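Side-chain contact in diol-dehydratase (Roseburia inulinivorans, PDB 5I2A), which probably acts as a B12-independent lyase of the glycyl radical family, dehydrating diols such as 1,2-propanediol: residues N791-R795 with A796-D800. Residues are numbered along the deposited sequence; the frame is centred on the assembly and turned at random.
Sequences NVVDR and ATLLD
Val793 meets the first turn of helix 795-803 with both methyls, just after strand 787-792 ends. Val793 CG2 lies anti to the backbone N and reaches Leu798 CD2 at 3.9 Å. It also touches Thr797 CB. CG1 lies by Leu798 CD1, so the fork of the valine meets both methyls of the leucine, the two side chains running roughly at right angles. Leu798 is buried, and Val813, Phe822 and Ile834 also pack against it.

Asp794 is the N-cap, and its carboxylate divides its work. Chi1 of 85° sets CG between the backbone N and the carbonyl carbon, by the helix start, and chi2 turns OD1 to Thr797 and OD2 to Ala796. Asp794 OD1 accepts from Thr797 OG1 at 2.6 Å; the hydroxyl comes from the syn side, 24° out of the carboxylate plane. Asp794 OD2 takes a weak, bent bond from Ala796 N at 3.1 Å. The backbone Asp794 O accepts another weak bond, from Thr797 N. With an alanine at Asp794, Ala796 N would probably lose its side-chain cap, and the Thr797 hydroxyl, without this acceptor, would be free to turn.

Arg795 begins the regular helix: Arg795 O accepts from Leu799 N at 3.0 Å, with a nearly straight N-H...O angle of 174°. Its extended side chain passes Leu799 CD1, which lies 3.7 Å from Arg795 NE, obliquely to the guanidinium. Ile834 of helix 827-835 touches the arginine too.

The chemistry is that of a strand-to-helix turn: a carboxylate caps one amide and accepts from a hydroxyl, while valine and leucine pack across each other. The negative charge at the helix N-terminus is likely to be stabilised by the helix dipole.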
ATOM      1  N   ASN A 791      20.487 -31.597  27.051  1.00 14.55           N
ATOM      2  CA  ASN A 791      19.685 -32.618  27.707  1.00 13.80           C
ATOM      3  C   ASN A 791      20.549 -33.281  28.761  1.00 16.37           C
ATOM      4  O   ASN A 791      21.747 -33.473  28.552  1.00 16.93           O
ATOM      5  CB  ASN A 791      19.189 -33.669  26.717  1.00 12.75           C
ATOM      6  CG  ASN A 791      17.853 -33.322  26.122  1.00 15.23           C
ATOM      7  OD1 ASN A 791      16.871 -33.128  26.843  1.00 16.89           O
ATOM      8  ND2 ASN A 791      17.809 -33.219  24.791  1.00 14.82           N
ATOM      9  N   VAL A 792      19.953 -33.621  29.892  1.00 16.77           N
ATOM     10  CA  VAL A 792      20.649 -34.416  30.907  1.00 14.83           C
ATOM     11  C   VAL A 792      19.704 -35.538  31.322  1.00 13.36           C
ATOM     12  O   VAL A 792      18.764 -35.316  32.068  1.00 14.95           O
ATOM     13  CB  VAL A 792      21.071 -33.581  32.128  1.00 14.99           C
ATOM     14  CG1 VAL A 792      21.800 -34.473  33.165  1.00 15.24           C
ATOM     15  CG2 VAL A 792      21.985 -32.416  31.696  1.00 14.14           C
ATOM     16  N   VAL A 793      19.933 -36.725  30.786  1.00 13.20           N
ATOM     17  CA  VAL A 793      18.965 -37.808  30.911  1.00 16.72           C
ATOM     18  C   VAL A 793      19.616 -39.104  30.462  1.00 16.74           C
ATOM     19  O   VAL A 793      20.506 -39.103  29.620  1.00 17.90           O
ATOM     20  CB  VAL A 793      17.676 -37.510  30.079  1.00 18.84           C
ATOM     21  CG1 VAL A 793      17.973 -37.545  28.590  1.00 18.06           C
ATOM     22  CG2 VAL A 793      16.526 -38.464  30.451  1.00 14.62           C
ATOM     23  N   ASP A 794      19.214 -40.220  31.043  1.00 20.70           N
ATOM     24  CA  ASP A 794      19.764 -41.472  30.562  1.00 21.46           C
ATOM     25  C   ASP A 794      18.766 -42.108  29.595  1.00 21.66           C
ATOM     26  O   ASP A 794      17.571 -41.811  29.635  1.00 20.54           O
ATOM     27  CB  ASP A 794      20.104 -42.413  31.718  1.00 26.97           C
ATOM     28  CG  ASP A 794      18.927 -43.206  32.176  1.00 31.77           C
ATOM     29  OD1 ASP A 794      18.004 -42.624  32.777  1.00 43.28           O
ATOM     30  OD2 ASP A 794      18.923 -44.426  31.913  1.00 39.45           O
ATOM     31  N   ARG A 795      19.281 -42.969  28.728  1.00 19.35           N
ATOM     32  CA  ARG A 795      18.514 -43.595  27.657  1.00 19.06           C
ATOM     33  C   ARG A 795      17.325 -44.410  28.177  1.00 18.16           C
ATOM     34  O   ARG A 795      16.241 -44.371  27.603  1.00 16.61           O
ATOM     35  CB  ARG A 795      19.439 -44.488  26.818  1.00 21.41           C
ATOM     36  CG  ARG A 795      18.760 -45.166  25.640  1.00 21.11           C
ATOM     37  CD  ARG A 795      19.685 -46.147  24.936  1.00 21.90           C
ATOM     38  NE  ARG A 795      19.004 -46.773  23.804  1.00 24.18           N
ATOM     39  CZ  ARG A 795      18.862 -46.202  22.607  1.00 24.73           C
ATOM     40  NH1 ARG A 795      18.223 -46.848  21.647  1.00 24.17           N
ATOM     41  NH2 ARG A 795      19.373 -44.995  22.361  1.00 22.77           N
ATOM     42  N   ALA A 796      17.527 -45.115  29.285  1.00 18.57           N
ATOM     43  CA  ALA A 796      16.480 -45.974  29.846  1.00 22.06           C
ATOM     44  C   ALA A 796      15.248 -45.168  30.223  1.00 17.19           C
ATOM     45  O   ALA A 796      14.119 -45.637  30.074  1.00 16.32           O
ATOM     46  CB  ALA A 796      17.006 -46.739  31.052  1.00 19.37           C
ATOM     47  N   THR A 797      15.469 -43.945  30.689  1.00 16.36           N
ATOM     48  CA  THR A 797      14.365 -43.075  31.077  1.00 18.19           C
ATOM     49  C   THR A 797      13.492 -42.703  29.880  1.00 17.14           C
ATOM     50  O   THR A 797      12.266 -42.747  29.954  1.00 17.55           O
ATOM     51  CB  THR A 797      14.872 -41.783  31.743  1.00 20.41           C
ATOM     52  OG1 THR A 797      15.491 -42.102  32.990  1.00 23.34           O
ATOM     53  CG2 THR A 797      13.726 -40.816  31.990  1.00 15.78           C
ATOM     54  N   LEU A 798      14.126 -42.351  28.773  1.00 18.06           N
ATOM     55  CA  LEU A 798      13.376 -41.949  27.589  1.00 14.58           C
ATOM     56  C   LEU A 798      12.632 -43.137  26.985  1.00 13.65           C
ATOM     57  O   LEU A 798      11.485 -42.994  26.592  1.00 15.87           O
ATOM     58  CB  LEU A 798      14.297 -41.313  26.548  1.00 11.27           C
ATOM     59  CG  LEU A 798      15.023 -40.020  26.956  1.00 13.56           C
ATOM     60  CD1 LEU A 798      15.812 -39.490  25.787  1.00 15.86           C
ATOM     61  CD2 LEU A 798      14.058 -38.972  27.455  1.00 12.88           C
ATOM     62  N   LEU A 799      13.283 -44.299  26.915  1.00 16.12           N
ATOM     63  CA  LEU A 799      12.628 -45.514  26.417  1.00 17.58           C
ATOM     64  C   LEU A 799      11.439 -45.903  27.290  1.00 16.73           C
ATOM     65  O   LEU A 799      10.383 -46.227  26.770  1.00 18.25           O
ATOM     66  CB  LEU A 799      13.615 -46.682  26.328  1.00 16.47           C
ATOM     67  CG  LEU A 799      14.741 -46.504  25.303  1.00 22.53           C
ATOM     68  CD1 LEU A 799      15.744 -47.648  25.374  1.00 24.11           C
ATOM     69  CD2 LEU A 799      14.171 -46.375  23.889  1.00 22.22           C
ATOM     70  N   ASP A 800      11.604 -45.858  28.612  1.00 17.98           N
ATOM     71  CA  ASP A 800      10.494 -46.179  29.512  1.00 16.44           C
ATOM     72  C   ASP A 800       9.331 -45.189  29.355  1.00 19.72           C
ATOM     73  O   ASP A 800       8.167 -45.573  29.479  1.00 18.11           O
ATOM     74  CB  ASP A 800      10.946 -46.203  30.977  1.00 16.57           C
ATOM     75  CG  ASP A 800       9.973 -46.980  31.872  1.00 19.29           C
ATOM     76  OD1 ASP A 800       9.492 -48.033  31.430  1.00 20.33           O
ATOM     77  OD2 ASP A 800       9.680 -46.543  32.999  1.00 16.35           O
TER